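Local coordinates for MstE (Scytonema sp. PCC 10023, PDB 6SBF), which is a monodomain type II terpene cyclase that probably cyclises linear isoprenoid precursors into the polycyclic scaffolds of merosterols, at residues A[40-45]-A[85-90]; A[268-273]-A[353-358]; A[29-34]-A[303-308]. The protein carries 1 engineered substitution. All coordinates share one frame; numbering follows the deposited sequence.

Interaction 1 (A[40-45]-A[85-90]); sequences NLEGWW and WELLKI
W44 and L87 bring the loop 40-45 alongside the helical turn 85-90, their CA atoms 7.5 Å apart, with no hydrogen bond passing between the two backbones. The six-membered ring of W44 lies with one face over L87, whose CB stands 3.7 Å from the ring centroid and 15° off the normal, a CH-pi contact set toward the rim of the indole as a whole. The same ring meets L88 differently: CD2 of L88 comes in plane at the edge, 3.9 Å from CZ3 of W44. With CG anti to the carbonyl carbon (chi1 -66°), the indole of W44 is carried toward the helix although its CB bond does not point there. The run G43-W44-W45 after helix 18-37 resembles the G-x-W end of the QW motif of squalene-hopene cyclases, though R39 replaces the glutamine; NE1 of W45 bonds L35 O. L87 also reaches past W44 with its two methyls, CD1 lying 3.6 Å from G43 C and CD2 3.8 Å from E42 O. G43 leaves room here, since a CB would sit 3.5 Å from CD1 of L87. An Asx motif shapes the turn: OD1 of N40 accepts from G43 N at 3.1 Å, almost in line with the C=O, and from W44 N at 3.0 Å, this second donor standing 50° above the carbonyl plane.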
loop_
_atom_site.group_PDB
_atom_site.type_symbol
_atom_site.label_atom_id
_atom_site.label_comp_id
_atom_site.label_asym_id
_atom_site.label_seq_id
_atom_site.Cartn_x
_atom_site.Cartn_y
_atom_site.Cartn_z
ATOM N N ASN A 40 -1.232 1.157 -19.905
ATOM C CA ASN A 40 -2.124 1.647 -20.988
ATOM C C ASN A 40 -1.314 2.372 -22.080
ATOM O O ASN A 40 -0.099 2.343 -22.041
ATOM C CB ASN A 40 -3.268 2.462 -20.390
ATOM C CG ASN A 40 -2.905 3.830 -19.850
ATOM O OD1 ASN A 40 -1.780 4.307 -20.073
ATOM N ND2 ASN A 40 -3.814 4.440 -19.066
ATOM N N LEU A 41 -2.000 3.001 -23.033
ATOM C CA LEU A 41 -1.385 3.607 -24.244
ATOM C C LEU A 41 -0.257 4.552 -23.860
ATOM O O LEU A 41 0.842 4.488 -24.434
ATOM C CB LEU A 41 -2.446 4.399 -25.057
ATOM C CG LEU A 41 -3.736 3.688 -25.496
ATOM C CD1 LEU A 41 -4.880 4.672 -25.830
ATOM C CD2 LEU A 41 -3.419 2.811 -26.704
ATOM N N GLU A 42 -0.535 5.480 -22.926
ATOM C CA GLU A 42 0.426 6.538 -22.501
ATOM C C GLU A 42 1.477 5.898 -21.589
ATOM O O GLU A 42 2.540 6.477 -21.442
ATOM C CB GLU A 42 -0.233 7.707 -21.748
ATOM C CG GLU A 42 -0.790 8.823 -22.628
ATOM C CD GLU A 42 0.184 9.828 -23.228
ATOM O OE1 GLU A 42 1.214 10.161 -22.579
ATOM O OE2 GLU A 42 -0.102 10.307 -24.348
ATOM N N GLY A 43 1.156 4.773 -20.929
ATOM C CA GLY A 43 2.119 4.098 -20.072
ATOM C C GLY A 43 1.701 4.016 -18.603
ATOM O O GLY A 43 2.489 3.513 -17.819
ATOM N N TRP A 44 0.532 4.509 -18.239
ATOM C CA TRP A 44 0.086 4.422 -16.825
ATOM C C TRP A 44 -0.235 2.984 -16.431
ATOM O O TRP A 44 -0.816 2.244 -17.218
ATOM C CB TRP A 44 -1.183 5.264 -16.648
ATOM C CG TRP A 44 -1.021 6.737 -16.818
ATOM C CD1 TRP A 44 -1.338 7.475 -17.921
ATOM C CD2 TRP A 44 -0.553 7.681 -15.851
ATOM N NE1 TRP A 44 -1.088 8.804 -17.706
ATOM C CE2 TRP A 44 -0.603 8.958 -16.432
ATOM C CE3 TRP A 44 -0.023 7.552 -14.569
ATOM C CZ2 TRP A 44 -0.204 10.099 -15.752
ATOM C CZ3 TRP A 44 0.368 8.679 -13.890
ATOM C CH2 TRP A 44 0.277 9.942 -14.474
ATOM N N TRP A 45 -0.021 2.667 -15.152
ATOM C CA TRP A 45 -0.756 1.587 -14.488
ATOM C C TRP A 45 -2.082 2.116 -13.922
ATOM O O TRP A 45 -2.089 3.168 -13.297
ATOM C CB TRP A 45 0.098 1.038 -13.346
ATOM C CG TRP A 45 1.262 0.214 -13.803
ATOM C CD1 TRP A 45 1.220 -0.987 -14.421
ATOM C CD2 TRP A 45 2.662 0.507 -13.622
ATOM N NE1 TRP A 45 2.489 -1.446 -14.707
ATOM C CE2 TRP A 45 3.376 -0.548 -14.206
ATOM C CE3 TRP A 45 3.379 1.553 -13.017
ATOM C CZ2 TRP A 45 4.780 -0.543 -14.243
ATOM C CZ3 TRP A 45 4.773 1.571 -13.053
ATOM C CH2 TRP A 45 5.453 0.499 -13.633
ATOM N N TRP A 85 7.584 8.376 -13.604
ATOM C CA TRP A 85 7.812 9.690 -12.991
ATOM C C TRP A 85 7.569 10.796 -14.013
ATOM O O TRP A 85 7.010 11.837 -13.667
ATOM C CB TRP A 85 9.248 9.746 -12.423
ATOM C CG TRP A 85 9.658 11.064 -11.894
ATOM C CD1 TRP A 85 10.669 11.858 -12.357
ATOM C CD2 TRP A 85 9.053 11.804 -10.810
ATOM N NE1 TRP A 85 10.708 13.012 -11.660
ATOM C CE2 TRP A 85 9.748 13.026 -10.682
ATOM C CE3 TRP A 85 7.986 11.558 -9.927
ATOM C CZ2 TRP A 85 9.421 13.984 -9.734
ATOM C CZ3 TRP A 85 7.694 12.498 -8.992
ATOM C CH2 TRP A 85 8.366 13.703 -8.904
ATOM N N GLU A 86 7.981 10.589 -15.255
ATOM C CA GLU A 86 7.692 11.599 -16.291
ATOM C C GLU A 86 6.174 11.780 -16.465
ATOM O O GLU A 86 5.722 12.939 -16.606
ATOM C CB GLU A 86 8.344 11.194 -17.619
ATOM C CG GLU A 86 9.852 11.315 -17.596
ATOM C CD GLU A 86 10.480 12.682 -17.315
ATOM O OE1 GLU A 86 9.909 13.701 -17.745
ATOM O OE2 GLU A 86 11.560 12.715 -16.650
ATOM N N LEU A 87 5.403 10.686 -16.414
ATOM C CA LEU A 87 3.918 10.806 -16.478
ATOM C C LEU A 87 3.391 11.622 -15.285
ATOM O O LEU A 87 2.542 12.504 -15.483
ATOM C CB LEU A 87 3.284 9.410 -16.507
ATOM C CG LEU A 87 3.547 8.657 -17.824
ATOM C CD1 LEU A 87 3.016 7.226 -17.723
ATOM C CD2 LEU A 87 2.910 9.342 -19.007
ATOM N N LEU A 88 3.896 11.331 -14.095
ATOM C CA LEU A 88 3.487 12.068 -12.909
ATOM C C LEU A 88 3.813 13.554 -13.024
ATOM O O LEU A 88 3.021 14.425 -12.625
ATOM C CB LEU A 88 4.070 11.416 -11.664
ATOM C CG LEU A 88 3.400 10.108 -11.264
ATOM C CD1 LEU A 88 4.255 9.348 -10.311
ATOM C CD2 LEU A 88 2.015 10.283 -10.727
ATOM N N LYS A 89 4.994 13.887 -13.554
ATOM C CA LYS A 89 5.353 15.321 -13.699
ATOM C C LYS A 89 4.415 16.067 -14.643
ATOM O O LYS A 89 4.209 17.268 -14.419
ATOM C CB LYS A 89 6.801 15.455 -14.157
ATOM C CG LYS A 89 7.799 15.193 -13.036
ATOM C CD LYS A 89 9.209 15.546 -13.408
ATOM C CE LYS A 89 9.730 14.715 -14.551
ATOM N NZ LYS A 89 11.101 15.115 -14.856
ATOM N N ILE A 90 3.875 15.362 -15.646
ATOM C CA ILE A 90 2.938 16.015 -16.581
ATOM C C ILE A 90 1.591 16.275 -15.907
ATOM O O ILE A 90 0.869 17.155 -16.358
ATOM C CB ILE A 90 2.839 15.189 -17.878
ATOM C CG1 ILE A 90 4.162 15.314 -18.629
ATOM C CG2 ILE A 90 1.681 15.561 -18.724
ATOM C CD1 ILE A 90 4.387 14.209 -19.659
#

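Interaction 2 (A[268-273]-A[353-358]); sequences TAWCLR and TATVVN
R273 reaches from helix 265-275 to N358 on helix 350-363, two buried helices of the alpha6-alpha6 barrel that run the same way at 30°, their axes 8.7 Å apart, consistent with neighbouring inner helices. From a CB directed toward the partner helix, CG of R273 lies 4.2 Å from OD1 of N358. CD of R273 comes closer to OD1 of N358, at 3.4 Å. The chain then bends at chi3, which brings one face of the guanidinium over the rim of the W270 indole, CZ3 of W270 lying 3.4 Å from the guanidinium plane and nearest NE. At the tip NH1 of R273 gives a weak, bent bond to OD1 of N358 (2.8 Å, 128°), guanidinium and amide planes being turned 30° apart. NH2 makes the stronger pairing, a salt bridge with E224, which probably offsets the buried charge; the amide of N358 is steadied by ND2 donating to M68 O. One turn back, T355 has its methyl anti to the backbone N, which sets CG2 over a face of the W270 indole, while OG1 bonds Y64. CB of A269 packs where the helices draw nearest, 3.8 Å from V356 CA and 4.0 Å from V356 CG2.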
loop_
_atom_site.group_PDB
_atom_site.type_symbol
_atom_site.label_atom_id
_atom_site.label_comp_id
_atom_site.label_asym_id
_atom_site.label_seq_id
_atom_site.Cartn_x
_atom_site.Cartn_y
_atom_site.Cartn_z
ATOM N N THR A 268 -1.369 -11.521 2.709
ATOM C CA THR A 268 -0.214 -12.426 2.895
ATOM C C THR A 268 1.089 -11.726 2.449
ATOM O O THR A 268 2.097 -11.838 3.155
ATOM C CB THR A 268 -0.402 -13.760 2.178
ATOM O OG1 THR A 268 -1.592 -14.370 2.693
ATOM C CG2 THR A 268 0.747 -14.694 2.353
ATOM N N ALA A 269 1.055 -10.990 1.358
ATOM C CA ALA A 269 2.258 -10.287 0.861
ATOM C C ALA A 269 2.652 -9.214 1.871
ATOM O O ALA A 269 3.867 -9.084 2.190
ATOM C CB ALA A 269 1.950 -9.683 -0.493
ATOM N N TRP A 270 1.692 -8.480 2.420
ATOM C CA TRP A 270 2.057 -7.477 3.425
ATOM C C TRP A 270 2.568 -8.166 4.697
ATOM O O TRP A 270 3.492 -7.626 5.333
ATOM C CB TRP A 270 0.900 -6.487 3.677
ATOM C CG TRP A 270 0.843 -5.425 2.617
ATOM C CD1 TRP A 270 -0.060 -5.230 1.610
ATOM C CD2 TRP A 270 1.828 -4.377 2.462
ATOM N NE1 TRP A 270 0.282 -4.140 0.861
ATOM C CE2 TRP A 270 1.449 -3.618 1.328
ATOM C CE3 TRP A 270 2.993 -4.038 3.128
ATOM C CZ2 TRP A 270 2.199 -2.509 0.913
ATOM C CZ3 TRP A 270 3.700 -2.934 2.740
ATOM C CH2 TRP A 270 3.323 -2.207 1.640
ATOM N N CYS A 271 1.963 -9.286 5.095
ATOM C CA CYS A 271 2.470 -9.987 6.283
ATOM C C CYS A 271 3.907 -10.463 6.034
ATOM O O CYS A 271 4.729 -10.430 6.975
ATOM C CB CYS A 271 1.526 -11.117 6.629
ATOM S SG CYS A 271 1.782 -11.823 8.247
ATOM N N LEU A 272 4.202 -10.925 4.846
ATOM C CA LEU A 272 5.575 -11.381 4.498
ATOM C C LEU A 272 6.535 -10.201 4.670
ATOM O O LEU A 272 7.628 -10.394 5.282
ATOM C CB LEU A 272 5.558 -11.992 3.116
ATOM C CG LEU A 272 6.908 -12.421 2.555
ATOM C CD1 LEU A 272 7.611 -13.361 3.515
ATOM C CD2 LEU A 272 6.746 -13.034 1.179
ATOM N N ARG A 273 6.175 -9.007 4.213
ATOM C CA ARG A 273 7.052 -7.847 4.399
ATOM C C ARG A 273 7.242 -7.585 5.914
ATOM O O ARG A 273 8.378 -7.305 6.332
ATOM C CB ARG A 273 6.466 -6.611 3.747
ATOM C CG ARG A 273 6.723 -6.599 2.288
ATOM C CD ARG A 273 6.314 -5.298 1.615
ATOM N NE ARG A 273 6.885 -4.020 2.086
ATOM C CZ ARG A 273 6.932 -2.903 1.344
ATOM N NH1 ARG A 273 6.659 -2.934 0.056
ATOM N NH2 ARG A 273 7.257 -1.743 1.893
ATOM N N THR A 353 -0.791 -7.681 -7.692
ATOM C CA THR A 353 0.403 -8.322 -8.263
ATOM C C THR A 353 1.679 -7.538 -7.907
ATOM O O THR A 353 2.681 -8.168 -7.578
ATOM C CB THR A 353 0.205 -8.473 -9.777
ATOM O OG1 THR A 353 -0.884 -9.383 -10.006
ATOM C CG2 THR A 353 1.423 -9.091 -10.428
ATOM N N ALA A 354 1.621 -6.228 -7.996
ATOM C CA ALA A 354 2.807 -5.433 -7.637
ATOM C C ALA A 354 3.185 -5.658 -6.177
ATOM O O ALA A 354 4.373 -5.704 -5.847
ATOM C CB ALA A 354 2.535 -3.984 -7.945
ATOM N N THR A 355 2.181 -5.719 -5.311
ATOM C CA THR A 355 2.441 -5.953 -3.889
ATOM C C THR A 355 3.127 -7.292 -3.695
ATOM O O THR A 355 4.127 -7.398 -2.920
ATOM C CB THR A 355 1.123 -5.893 -3.121
ATOM O OG1 THR A 355 0.378 -4.697 -3.369
ATOM C CG2 THR A 355 1.385 -5.985 -1.640
ATOM N N VAL A 356 2.583 -8.338 -4.274
ATOM C CA VAL A 356 3.124 -9.686 -4.119
ATOM C C VAL A 356 4.558 -9.718 -4.642
ATOM O O VAL A 356 5.463 -10.261 -3.949
ATOM C CB VAL A 356 2.258 -10.781 -4.754
ATOM C CG1 VAL A 356 2.949 -12.123 -4.676
ATOM C CG2 VAL A 356 0.844 -10.770 -4.142
ATOM N N VAL A 357 4.790 -9.213 -5.844
ATOM C CA VAL A 357 6.151 -9.373 -6.422
ATOM C C VAL A 357 7.143 -8.603 -5.531
ATOM O O VAL A 357 8.257 -9.107 -5.272
ATOM C CB VAL A 357 6.162 -9.017 -7.913
ATOM C CG1 VAL A 357 6.050 -7.575 -8.045
ATOM C CG2 VAL A 357 7.401 -9.609 -8.536
ATOM N N ASN A 358 6.780 -7.446 -4.998
ATOM C CA ASN A 358 7.679 -6.720 -4.094
ATOM C C ASN A 358 8.046 -7.576 -2.873
ATOM O O ASN A 358 9.215 -7.668 -2.460
ATOM C CB ASN A 358 7.067 -5.400 -3.734
ATOM C CG ASN A 358 7.792 -4.701 -2.626
ATOM O OD1 ASN A 358 7.606 -5.037 -1.469
ATOM N ND2 ASN A 358 8.578 -3.692 -2.976
#

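Interaction 3 (A[29-34]-A[303-308])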
loop_
_atom_site.group_PDB
_atom_site.type_symbol
_atom_site.label_atom_id
_atom_site.label_comp_id
_atom_site.label_asym_id
_atom_site.label_seq_id
_atom_site.Cartn_x
_atom_site.Cartn_y
_atom_site.Cartn_z
ATOM N N ASN A 29 9.792 -12.831 -12.467
ATOM C CA ASN A 29 9.887 -12.394 -13.858
ATOM C C ASN A 29 8.562 -12.433 -14.597
ATOM O O ASN A 29 8.248 -11.527 -15.374
ATOM C CB ASN A 29 10.959 -13.181 -14.625
ATOM C CG ASN A 29 12.355 -12.912 -14.061
ATOM O OD1 ASN A 29 12.597 -11.824 -13.548
ATOM N ND2 ASN A 29 13.242 -13.874 -14.232
ATOM N N ALA A 30 7.768 -13.456 -14.316
ATOM C CA ALA A 30 6.436 -13.561 -14.959
ATOM C C ALA A 30 5.546 -12.407 -14.479
ATOM O O ALA A 30 4.784 -11.841 -15.286
ATOM C CB ALA A 30 5.799 -14.906 -14.675
ATOM N N ALA A 31 5.657 -12.027 -13.216
ATOM C CA ALA A 31 4.852 -10.921 -12.672
ATOM C C ALA A 31 5.300 -9.593 -13.249
ATOM O O ALA A 31 4.458 -8.728 -13.548
ATOM C CB ALA A 31 4.917 -10.953 -11.191
ATOM N N VAL A 32 6.629 -9.420 -13.345
ATOM C CA VAL A 32 7.125 -8.165 -13.929
ATOM C C VAL A 32 6.637 -8.067 -15.392
ATOM O O VAL A 32 6.223 -6.964 -15.825
ATOM C CB VAL A 32 8.652 -8.122 -13.839
ATOM C CG1 VAL A 32 9.240 -7.043 -14.722
ATOM C CG2 VAL A 32 9.091 -7.970 -12.387
ATOM N N ALA A 33 6.710 -9.170 -16.146
ATOM C CA ALA A 33 6.234 -9.095 -17.553
ATOM C C ALA A 33 4.729 -8.729 -17.568
ATOM O O ALA A 33 4.267 -7.896 -18.386
ATOM C CB ALA A 33 6.467 -10.411 -18.269
ATOM N N PHE A 34 3.931 -9.363 -16.709
ATOM C CA PHE A 34 2.483 -9.027 -16.625
ATOM C C PHE A 34 2.303 -7.546 -16.349
ATOM O O PHE A 34 1.534 -6.855 -17.025
ATOM C CB PHE A 34 1.810 -9.858 -15.527
ATOM C CG PHE A 34 0.406 -9.416 -15.184
ATOM C CD1 PHE A 34 -0.673 -9.840 -15.936
ATOM C CD2 PHE A 34 0.192 -8.514 -14.167
ATOM C CE1 PHE A 34 -1.945 -9.370 -15.653
ATOM C CE2 PHE A 34 -1.087 -8.049 -13.881
ATOM C CZ PHE A 34 -2.133 -8.452 -14.659
ATOM N N GLY A 303 1.083 -14.661 -14.837
ATOM C CA GLY A 303 2.052 -14.009 -13.943
ATOM C C GLY A 303 1.407 -13.190 -12.846
ATOM O O GLY A 303 2.117 -12.738 -11.961
ATOM N N SER A 304 0.099 -12.933 -12.908
ATOM C CA SER A 304 -0.620 -12.136 -11.903
ATOM C C SER A 304 -1.015 -13.008 -10.701
ATOM O O SER A 304 -0.943 -14.235 -10.760
ATOM C CB SER A 304 -1.836 -11.515 -12.505
ATOM O OG SER A 304 -2.835 -12.497 -12.813
ATOM N N TRP A 305 -1.410 -12.328 -9.651
ATOM C CA TRP A 305 -2.115 -12.994 -8.542
ATOM C C TRP A 305 -3.564 -12.468 -8.546
ATOM O O TRP A 305 -3.816 -11.346 -8.969
ATOM C CB TRP A 305 -1.457 -12.730 -7.184
ATOM C CG TRP A 305 -0.254 -13.560 -6.932
ATOM C CD1 TRP A 305 -0.199 -14.734 -6.284
ATOM C CD2 TRP A 305 1.091 -13.307 -7.409
ATOM N NE1 TRP A 305 1.025 -15.288 -6.351
ATOM C CE2 TRP A 305 1.856 -14.407 -6.996
ATOM C CE3 TRP A 305 1.728 -12.277 -8.088
ATOM C CZ2 TRP A 305 3.239 -14.513 -7.262
ATOM C CZ3 TRP A 305 3.091 -12.345 -8.333
ATOM C CH2 TRP A 305 3.824 -13.449 -7.912
ATOM N N VAL A 306 -4.487 -13.281 -8.015
ATOM C CA VAL A 306 -5.924 -12.961 -7.775
ATOM C C VAL A 306 -6.022 -11.625 -7.038
ATOM O O VAL A 306 -5.432 -11.484 -5.975
ATOM C CB VAL A 306 -6.628 -14.144 -7.066
ATOM C CG1 VAL A 306 -8.031 -13.820 -6.649
ATOM C CG2 VAL A 306 -6.630 -15.394 -7.934
ATOM N N SER A 307 -6.842 -10.704 -7.532
ATOM C CA SER A 307 -7.157 -9.432 -6.870
ATOM C C SER A 307 -7.643 -9.666 -5.454
ATOM O O SER A 307 -8.596 -10.466 -5.246
ATOM C CB SER A 307 -8.162 -8.707 -7.608
ATOM O OG SER A 307 -7.707 -8.487 -8.930
ATOM N N SER A 308 -7.055 -8.938 -4.522
ATOM C CA SER A 308 -7.507 -8.958 -3.119
ATOM C C SER A 308 -7.189 -7.668 -2.409
ATOM O O SER A 308 -7.192 -7.641 -1.179
ATOM C CB SER A 308 -7.016 -10.211 -2.381
ATOM O OG SER A 308 -5.589 -10.273 -2.398
#
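G303 lies against the turn of helix 18-37 at A30 and A31, its CA 4.4 Å from that of A31. A side chain could hardly fit: a CB would fall 2.3 Å from O of A30. The carbonyl O of G303 takes a CA-H...O contact from CA of A31 at 3.4 Å, while Q299 NE2 donates to the same oxygen. S304 follows beneath F34, its CB 3.6 Å from the ring centroid and only 7° off the normal, almost over the centre of one face. F34 has CG anti to its own backbone N (chi1 169°), which swings the ring out over the loop. OG of S304 is engaged with N302 and R300. A leucine in place of F34 would probably leave CB of S304 without the flat face that covers it and open a gap beside the loop. W305 meets A31 too, CZ3 of the indole coming obliquely to CB of A31 at 3.7 Å. NE1 of W305 donates to L295 O on helix 282-298. Q299 followed by G303-S304-W305, with glutamine on backbone carbonyl and indole NH on the preceding helix, is the QW motif of squalene-hopene cyclases and related type II terpene cyclases.

Interactions 2 and 3 adjoin, their centres 11 Å apart: OG1 of T353, on the helix of interaction 2, makes a probable hydrogen bond with W305 N of interaction 3, and V356 packs on the W305 indole. Helix 350-363 is thus packed by both helix 265-275 and the loop 303-308. Interaction 1 touches neither, its centre about 19 Å from the centre of the chain, but its loop continues from helix 18-37, which also supplies 29-34. Interaction 2, nearest the centre and wholly buried, alone joins its segments by a hydrogen bond, a weak one. Interactions 1 and 3, farther out, pair G-x-W loops with helices, using aromatic faces and closely packed glycines.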